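PDB 4QGR: DegT/DnrJ/EryC1/StrS aminotransferase from Brucella abortus 2308, which binds pyridoxal 5'-phosphate and is probably a transaminase of the DegT/DnrJ/EryC1/StrS family. Local coordinates for residues Gly15-Arg20 with His359-Glu364; Gly52-Val57 with Ala258-Glu263. All coordinates share one frame; numbering follows the deposited sequence.

Contact 1: residues Gly15-Arg20 with His359-Glu364; sequences GAQRAR and HPYLSE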
ATOM      1  N   GLY A  15      11.761  16.427  14.121  1.00 13.99           N
ATOM      2  CA  GLY A  15      13.050  16.329  14.811  1.00 14.60           C
ATOM      3  C   GLY A  15      12.987  16.527  16.325  1.00 14.68           C
ATOM      4  O   GLY A  15      13.692  15.825  17.097  1.00 14.08           O
ATOM      5  N   ALA A  16      12.174  17.479  16.756  1.00 14.75           N
ATOM      6  CA  ALA A  16      12.053  17.781  18.181  1.00 15.42           C
ATOM      7  C   ALA A  16      11.373  16.623  18.894  1.00 15.21           C
ATOM      8  O   ALA A  16      11.711  16.267  20.043  1.00 15.03           O
ATOM      9  CB  ALA A  16      11.258  19.043  18.412  1.00 15.42           C
ATOM     10  N   GLN A  17      10.403  16.043  18.193  1.00 15.13           N
ATOM     11  CA  GLN A  17       9.726  14.875  18.722  1.00 15.17           C
ATOM     12  C   GLN A  17      10.685  13.694  18.815  1.00 14.83           C
ATOM     13  O   GLN A  17      10.729  13.013  19.815  1.00 14.44           O
ATOM     14  CB  GLN A  17       8.512  14.522  17.863  1.00 14.57           C
ATOM     15  CG  GLN A  17       7.790  13.284  18.390  1.00 14.88           C
ATOM     16  CD  GLN A  17       6.734  12.796  17.422  1.00 15.54           C
ATOM     17  OE1 GLN A  17       7.029  12.414  16.302  1.00 15.26           O
ATOM     18  NE2 GLN A  17       5.496  12.745  17.889  1.00 16.83           N
ATOM     19  N   ARG A  18      11.456  13.454  17.755  1.00 14.91           N
ATOM     20  CA  ARG A  18      12.389  12.360  17.767  1.00 14.93           C
ATOM     21  C   ARG A  18      13.407  12.573  18.890  1.00 15.40           C
ATOM     22  O   ARG A  18      13.809  11.601  19.556  1.00 16.03           O
ATOM     23  CB  ARG A  18      13.064  12.205  16.406  1.00 15.55           C
ATOM     24  CG  ARG A  18      13.955  10.983  16.305  1.00 17.07           C
ATOM     25  CD  ARG A  18      14.521  10.782  14.907  1.00 18.14           C
ATOM     26  NE  ARG A  18      15.669  11.635  14.685  1.00 19.84           N
ATOM     27  CZ  ARG A  18      16.907  11.404  15.178  1.00 22.27           C
ATOM     28  NH1 ARG A  18      17.220  10.320  15.904  1.00 22.16           N
ATOM     29  NH2 ARG A  18      17.879  12.269  14.930  1.00 22.58           N
ATOM     30  N   ALA A  19      13.892  13.808  19.052  1.00 14.99           N
ATOM     31  CA  ALA A  19      14.879  14.060  20.129  1.00 15.60           C
ATOM     32  C   ALA A  19      14.342  13.602  21.504  1.00 15.76           C
ATOM     33  O   ALA A  19      15.113  13.066  22.356  1.00 16.26           O
ATOM     34  CB  ALA A  19      15.287  15.520  20.167  1.00 15.99           C
ATOM     35  N   ARG A  20      13.045  13.820  21.737  1.00 15.19           N
ATOM     36  CA  ARG A  20      12.437  13.520  23.026  1.00 15.71           C
ATOM     37  C   ARG A  20      12.548  12.024  23.378  1.00 15.55           C
ATOM     38  O   ARG A  20      12.724  11.613  24.561  1.00 16.47           O
ATOM     39  CB  ARG A  20      10.987  13.952  22.978  1.00 15.50           C
ATOM     40  CG  ARG A  20      10.226  13.729  24.260  1.00 16.21           C
ATOM     41  CD  ARG A  20       8.766  14.011  24.038  1.00 16.32           C
ATOM     42  NE  ARG A  20       7.936  13.809  25.223  1.00 18.04           N
ATOM     43  CZ  ARG A  20       6.719  14.330  25.354  1.00 18.32           C
ATOM     44  NH1 ARG A  20       6.233  15.078  24.393  1.00 18.05           N
ATOM     45  NH2 ARG A  20       6.064  14.188  26.483  1.00 19.64           N
ATOM     46  N   HIS A 359       2.458  22.088  16.408  1.00 14.40           N
ATOM     47  CA  HIS A 359       2.996  20.808  16.864  1.00 14.27           C
ATOM     48  C   HIS A 359       3.261  20.940  18.366  1.00 14.64           C
ATOM     49  O   HIS A 359       3.247  22.062  18.897  1.00 14.78           O
ATOM     50  CB  HIS A 359       4.263  20.425  16.083  1.00 14.68           C
ATOM     51  CG  HIS A 359       5.333  21.465  16.070  1.00 15.10           C
ATOM     52  ND1 HIS A 359       6.277  21.574  17.064  1.00 15.71           N
ATOM     53  CD2 HIS A 359       5.580  22.484  15.216  1.00 15.40           C
ATOM     54  CE1 HIS A 359       7.101  22.556  16.782  1.00 15.96           C
ATOM     55  NE2 HIS A 359       6.702  23.133  15.670  1.00 15.57           N
ATOM     56  N   PRO A 360       3.537  19.818  19.050  1.00 14.22           N
ATOM     57  CA  PRO A 360       3.659  19.892  20.497  1.00 15.42           C
ATOM     58  C   PRO A 360       4.850  20.675  21.017  1.00 16.56           C
ATOM     59  O   PRO A 360       4.852  21.020  22.205  1.00 18.01           O
ATOM     60  CB  PRO A 360       3.726  18.400  20.922  1.00 15.13           C
ATOM     61  CG  PRO A 360       3.136  17.641  19.762  1.00 14.29           C
ATOM     62  CD  PRO A 360       3.567  18.426  18.572  1.00 13.73           C
ATOM     63  N   TYR A 361       5.851  20.916  20.165  1.00 16.70           N
ATOM     64  CA  TYR A 361       7.143  21.494  20.560  1.00 17.14           C
ATOM     65  C   TYR A 361       7.353  22.958  20.208  1.00 18.05           C
ATOM     66  O   TYR A 361       8.463  23.508  20.321  1.00 16.81           O
ATOM     67  CB  TYR A 361       8.251  20.606  20.011  1.00 17.26           C
ATOM     68  CG  TYR A 361       7.949  19.170  20.372  1.00 16.89           C
ATOM     69  CD1 TYR A 361       8.292  18.681  21.615  1.00 17.91           C
ATOM     70  CD2 TYR A 361       7.243  18.326  19.506  1.00 16.15           C
ATOM     71  CE1 TYR A 361       7.951  17.403  22.001  1.00 17.58           C
ATOM     72  CE2 TYR A 361       6.898  17.038  19.894  1.00 15.99           C
ATOM     73  CZ  TYR A 361       7.280  16.583  21.139  1.00 16.33           C
ATOM     74  OH  TYR A 361       6.953  15.330  21.607  1.00 16.92           O
ATOM     75  N   LEU A 362       6.271  23.622  19.803  1.00 18.02           N
ATOM     76  CA  LEU A 362       6.351  25.025  19.473  1.00 19.09           C
ATOM     77  C   LEU A 362       6.584  25.810  20.749  1.00 20.21           C
ATOM     78  O   LEU A 362       5.813  25.712  21.699  1.00 20.72           O
ATOM     79  CB  LEU A 362       5.049  25.465  18.806  1.00 19.32           C
ATOM     80  CG  LEU A 362       5.006  26.856  18.191  1.00 20.32           C
ATOM     81  CD1 LEU A 362       5.919  26.905  16.958  1.00 20.08           C
ATOM     82  CD2 LEU A 362       3.564  27.230  17.842  1.00 20.50           C
ATOM     83  N   SER A 363       7.650  26.595  20.780  1.00 22.12           N
ATOM     84  CA  SER A 363       7.982  27.336  22.006  1.00 22.78           C
ATOM     85  C   SER A 363       7.094  28.562  22.182  1.00 24.62           C
ATOM     86  O   SER A 363       6.531  29.095  21.216  1.00 22.50           O
ATOM     87  CB  SER A 363       9.446  27.772  21.965  1.00 23.83           C
ATOM     88  OG  SER A 363       9.649  28.810  20.998  1.00 23.51           O
ATOM     89  N   GLU A 364       7.025  29.049  23.420  1.00 26.74           N
ATOM     90  CA  GLU A 364       6.309  30.296  23.687  1.00 28.14           C
ATOM     91  C   GLU A 364       6.875  31.406  22.823  1.00 25.77           C
ATOM     92  O   GLU A 364       6.129  32.147  22.205  1.00 24.92           O
ATOM     93  CB  GLU A 364       6.446  30.725  25.143  1.00 32.41           C
ATOM     94  CG  GLU A 364       5.508  30.063  26.112  1.00 35.97           C
ATOM     95  CD  GLU A 364       5.315  30.879  27.379  1.00 39.80           C
ATOM     96  OE1 GLU A 364       5.463  32.132  27.361  1.00 42.86           O
ATOM     97  OE2 GLU A 364       5.025  30.248  28.406  1.00 44.78           O
TER
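Tyr361 OH is gripped by two groups: Arg20 NH1 donates to it across the contact at 2.9 Å, and Glu263 OE2 of helix 247-278 is a second hydrogen-bond partner. The bond from Arg20 is moderately bent (151° at the hydrogen), and the oxygen lies close to the guanidinium plane, while that plane stands nearly upright to the phenol ring. The arginine chain runs extended from CG to NE, and its CD packs 3.3 Å from Tyr361 OH. Gln17 N lies over one face of the ring and Pro360 CB over the opposite face, each displaced toward the rim. Gln17 CB touches the ring at CE2 (3.6 Å), and Ala16 CB meets Tyr361 CB (3.7 Å). Gln17 OE1 is hydrogen-bonded to Lys256 NZ and its NE2 to Glu263 OE2, the same oxygen that meets Tyr361 OH; Arg20 NH2 forms a salt bridge with Asp262. Within the 359-364 loop Tyr361 N donates to His359 ND1 at 3.2 Å. The tyrosine, carried by a type I turn from His359 to Leu362, packs the short first helix 14-20 against the loop that leads into helix 364-377, N-capped by Ser363, of this PLP-dependent aminotransferase fold.

Contact 2: residues Gly52-Val57 with Ala258-Glu263; sequences GEYLGV and AILEDE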
ATOM      1  N   GLY A  52      -6.003   0.316  20.459  1.00 15.22           N
ATOM      2  CA  GLY A  52      -7.415  -0.024  20.751  1.00 15.89           C
ATOM      3  C   GLY A  52      -7.861   0.472  22.137  1.00 17.09           C
ATOM      4  O   GLY A  52      -8.924   1.071  22.279  1.00 17.45           O
ATOM      5  N   GLU A  53      -7.043   0.254  23.160  1.00 17.81           N
ATOM      6  CA  GLU A  53      -7.404   0.721  24.510  1.00 19.14           C
ATOM      7  C   GLU A  53      -7.403   2.207  24.633  1.00 17.98           C
ATOM      8  O   GLU A  53      -8.257   2.765  25.283  1.00 18.44           O
ATOM      9  CB  GLU A  53      -6.468   0.097  25.555  1.00 21.78           C
ATOM     10  CG  GLU A  53      -6.709  -1.399  25.559  1.00 24.10           C
ATOM     11  CD  GLU A  53      -6.521  -2.071  26.899  1.00 26.30           C
ATOM     12  OE1 GLU A  53      -6.606  -1.377  27.954  1.00 32.17           O
ATOM     13  OE2 GLU A  53      -6.307  -3.294  26.863  1.00 26.46           O
ATOM     14  N   TYR A  54      -6.474   2.856  23.942  1.00 17.46           N
ATOM     15  CA  TYR A  54      -6.397   4.311  23.912  1.00 16.96           C
ATOM     16  C   TYR A  54      -7.683   4.903  23.319  1.00 16.97           C
ATOM     17  O   TYR A  54      -8.235   5.894  23.830  1.00 17.85           O
ATOM     18  CB  TYR A  54      -5.169   4.777  23.079  1.00 15.81           C
ATOM     19  CG  TYR A  54      -5.025   6.270  23.045  1.00 15.53           C
ATOM     20  CD1 TYR A  54      -4.676   6.997  24.209  1.00 16.62           C
ATOM     21  CD2 TYR A  54      -5.252   6.992  21.884  1.00 14.57           C
ATOM     22  CE1 TYR A  54      -4.569   8.385  24.173  1.00 16.35           C
ATOM     23  CE2 TYR A  54      -5.125   8.361  21.852  1.00 14.77           C
ATOM     24  CZ  TYR A  54      -4.811   9.049  23.002  1.00 15.18           C
ATOM     25  OH  TYR A  54      -4.701  10.415  22.966  1.00 15.81           O
ATOM     26  N   LEU A  55      -8.151   4.296  22.234  1.00 15.78           N
ATOM     27  CA  LEU A  55      -9.302   4.833  21.533  1.00 15.59           C
ATOM     28  C   LEU A  55     -10.636   4.288  22.062  1.00 15.82           C
ATOM     29  O   LEU A  55     -11.694   4.741  21.630  1.00 15.43           O
ATOM     30  CB  LEU A  55      -9.220   4.480  20.047  1.00 15.09           C
ATOM     31  CG  LEU A  55      -8.054   5.032  19.258  1.00 14.99           C
ATOM     32  CD1 LEU A  55      -8.069   4.525  17.814  1.00 14.60           C
ATOM     33  CD2 LEU A  55      -8.029   6.542  19.308  1.00 14.80           C
ATOM     34  N   GLY A  56     -10.571   3.286  22.921  1.00 16.47           N
ATOM     35  CA  GLY A  56     -11.775   2.563  23.365  1.00 17.58           C
ATOM     36  C   GLY A  56     -12.519   1.801  22.307  1.00 18.59           C
ATOM     37  O   GLY A  56     -13.751   1.745  22.320  1.00 19.39           O
ATOM     38  N   VAL A  57     -11.810   1.189  21.374  1.00 18.66           N
ATOM     39  CA  VAL A  57     -12.478   0.387  20.342  1.00 19.76           C
ATOM     40  C   VAL A  57     -11.964  -1.033  20.484  1.00 20.80           C
ATOM     41  O   VAL A  57     -10.792  -1.242  20.844  1.00 22.03           O
ATOM     42  CB  VAL A  57     -12.214   0.902  18.916  1.00 19.89           C
ATOM     43  CG1 VAL A  57     -12.624   2.361  18.778  1.00 20.71           C
ATOM     44  CG2 VAL A  57     -10.770   0.730  18.542  1.00 19.83           C
ATOM     45  N   ALA A 258       3.071   6.226  23.158  1.00 14.56           N
ATOM     46  CA  ALA A 258       3.329   6.426  24.613  1.00 15.24           C
ATOM     47  C   ALA A 258       3.464   7.899  25.034  1.00 15.46           C
ATOM     48  O   ALA A 258       3.341   8.231  26.215  1.00 15.85           O
ATOM     49  CB  ALA A 258       4.566   5.637  25.075  1.00 15.91           C
ATOM     50  N   ILE A 259       3.706   8.781  24.081  1.00 14.66           N
ATOM     51  CA  ILE A 259       3.736  10.215  24.346  1.00 14.77           C
ATOM     52  C   ILE A 259       2.603  11.016  23.732  1.00 14.48           C
ATOM     53  O   ILE A 259       2.531  12.255  23.912  1.00 14.41           O
ATOM     54  CB  ILE A 259       5.086  10.876  23.931  1.00 14.63           C
ATOM     55  CG1 ILE A 259       5.310  10.832  22.425  1.00 14.17           C
ATOM     56  CG2 ILE A 259       6.276  10.260  24.690  1.00 15.08           C
ATOM     57  CD1 ILE A 259       6.544  11.570  21.988  1.00 14.11           C
ATOM     58  N   LEU A 260       1.691  10.336  23.036  1.00 14.51           N
ATOM     59  CA  LEU A 260       0.613  11.020  22.317  1.00 14.02           C
ATOM     60  C   LEU A 260      -0.298  11.812  23.261  1.00 14.32           C
ATOM     61  O   LEU A 260      -0.641  12.969  22.987  1.00 14.35           O
ATOM     62  CB  LEU A 260      -0.210  10.006  21.498  1.00 13.87           C
ATOM     63  CG  LEU A 260      -1.391  10.546  20.702  1.00 13.85           C
ATOM     64  CD1 LEU A 260      -0.923  11.559  19.669  1.00 13.66           C
ATOM     65  CD2 LEU A 260      -2.132   9.406  20.025  1.00 14.40           C
ATOM     66  N   GLU A 261      -0.696  11.225  24.375  1.00 15.00           N
ATOM     67  CA  GLU A 261      -1.615  11.933  25.261  1.00 15.95           C
ATOM     68  C   GLU A 261      -1.019  13.220  25.798  1.00 16.48           C
ATOM     69  O   GLU A 261      -1.693  14.215  25.819  1.00 16.43           O
ATOM     70  CB  GLU A 261      -2.125  11.030  26.398  1.00 16.88           C
ATOM     71  CG  GLU A 261      -3.137  11.704  27.301  1.00 17.77           C
ATOM     72  CD  GLU A 261      -4.493  11.987  26.678  1.00 17.77           C
ATOM     73  OE1 GLU A 261      -4.770  11.565  25.543  1.00 17.77           O
ATOM     74  OE2 GLU A 261      -5.305  12.688  27.332  1.00 17.65           O
ATOM     75  N   ASP A 262       0.263  13.216  26.187  1.00 17.00           N
ATOM     76  CA  ASP A 262       0.898  14.454  26.673  1.00 17.58           C
ATOM     77  C   ASP A 262       0.999  15.492  25.521  1.00 16.93           C
ATOM     78  O   ASP A 262       0.760  16.694  25.700  1.00 16.43           O
ATOM     79  CB  ASP A 262       2.271  14.142  27.264  1.00 18.66           C
ATOM     80  CG  ASP A 262       2.896  15.319  27.893  1.00 19.73           C
ATOM     81  OD1 ASP A 262       2.492  15.670  29.020  1.00 21.47           O
ATOM     82  OD2 ASP A 262       3.826  15.891  27.306  1.00 19.94           O
ATOM     83  N   GLU A 263       1.353  15.005  24.329  1.00 16.25           N
ATOM     84  CA  GLU A 263       1.359  15.848  23.141  1.00 15.30           C
ATOM     85  C   GLU A 263      -0.008  16.478  22.827  1.00 15.30           C
ATOM     86  O   GLU A 263      -0.062  17.598  22.333  1.00 15.17           O
ATOM     87  CB  GLU A 263       1.803  15.046  21.924  1.00 15.03           C
ATOM     88  CG  GLU A 263       3.295  14.770  21.914  1.00 15.05           C
ATOM     89  CD  GLU A 263       3.762  14.037  20.679  1.00 14.67           C
ATOM     90  OE1 GLU A 263       2.921  13.392  19.993  1.00 14.67           O
ATOM     91  OE2 GLU A 263       4.964  14.123  20.341  1.00 14.64           O
TER
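With CG of Tyr54 trans to its backbone N (chi1 -179°), the phenol extends from helix 42-55 to helix 247-278, and Glu261, trans at chi1 as well but bent at chi2 (69°), brings its carboxylate round to meet it. Tyr54 OH donates to Glu261 OE1 at 2.8 Å. The hydroxyl approaches that oxygen nearly in line with its C-O bond, and OE1 lies near the plane of the phenol ring, beyond its hydroxyl end and on the CE1 side, 3.5 Å from Tyr54 CE1. The carboxylate plane is turned 67° from the ring, so the two flat groups are not stacked. The other carboxylate oxygen, OE2, is engaged in a salt bridge with Arg292, a second partner that probably helps to fix the rotation of the group and to keep it ionised.

Helix 42-55 ends one residue beyond the tyrosine, in a Schellman motif. Gly56, with positive phi, is the C-prime residue; Val57 N reaches back to Gly52 O at 3.0 Å, and a weak bond joins Gly56 N to Glu53 O. The chain then leads into strand 59-63, at one border of the large mixed sheet of this PLP-dependent fold, and Leu55 and Val57 pack on Phe211 of the adjacent strand 208-212.

On the CE2 side the ring meets Leu260, a buried residue whose side chain lies about 9 Å from that of Lys199, the predicted cofactor lysine, and crosses the tyrosine at about a right angle. The carboxylate oxygen lies near the ring plane, whereas the leucine methyl comes in obliquely near CE2; consecutive residues of one helix supply both. That one methyl does most of the touching: Leu260 CD2 is 3.7 Å from Tyr54 CE2 and 4.0 Å from Tyr54 CZ.

How the contacts relate
Helix 247-278 links the two contacts, whose centres lie 18 Å apart. Its segment 258-263 belongs to contact 2, yet its Glu263 also serves contact 1, where Pro360 CG packs on Glu263 CG at 3.6 Å. Successive residues thus serve different neighbours: Leu260 and Glu261 meet helix 42-55, whereas Ile259, Asp262 and Glu263 meet helix 14-20, the 359-364 loop or both. Both segments of contact 2 fall between the two segments of contact 1 in sequence. Together the contacts join the first helix and the loop before the last one, through helix 247-278, to helix 42-55, which precedes an outer strand of the large sheet.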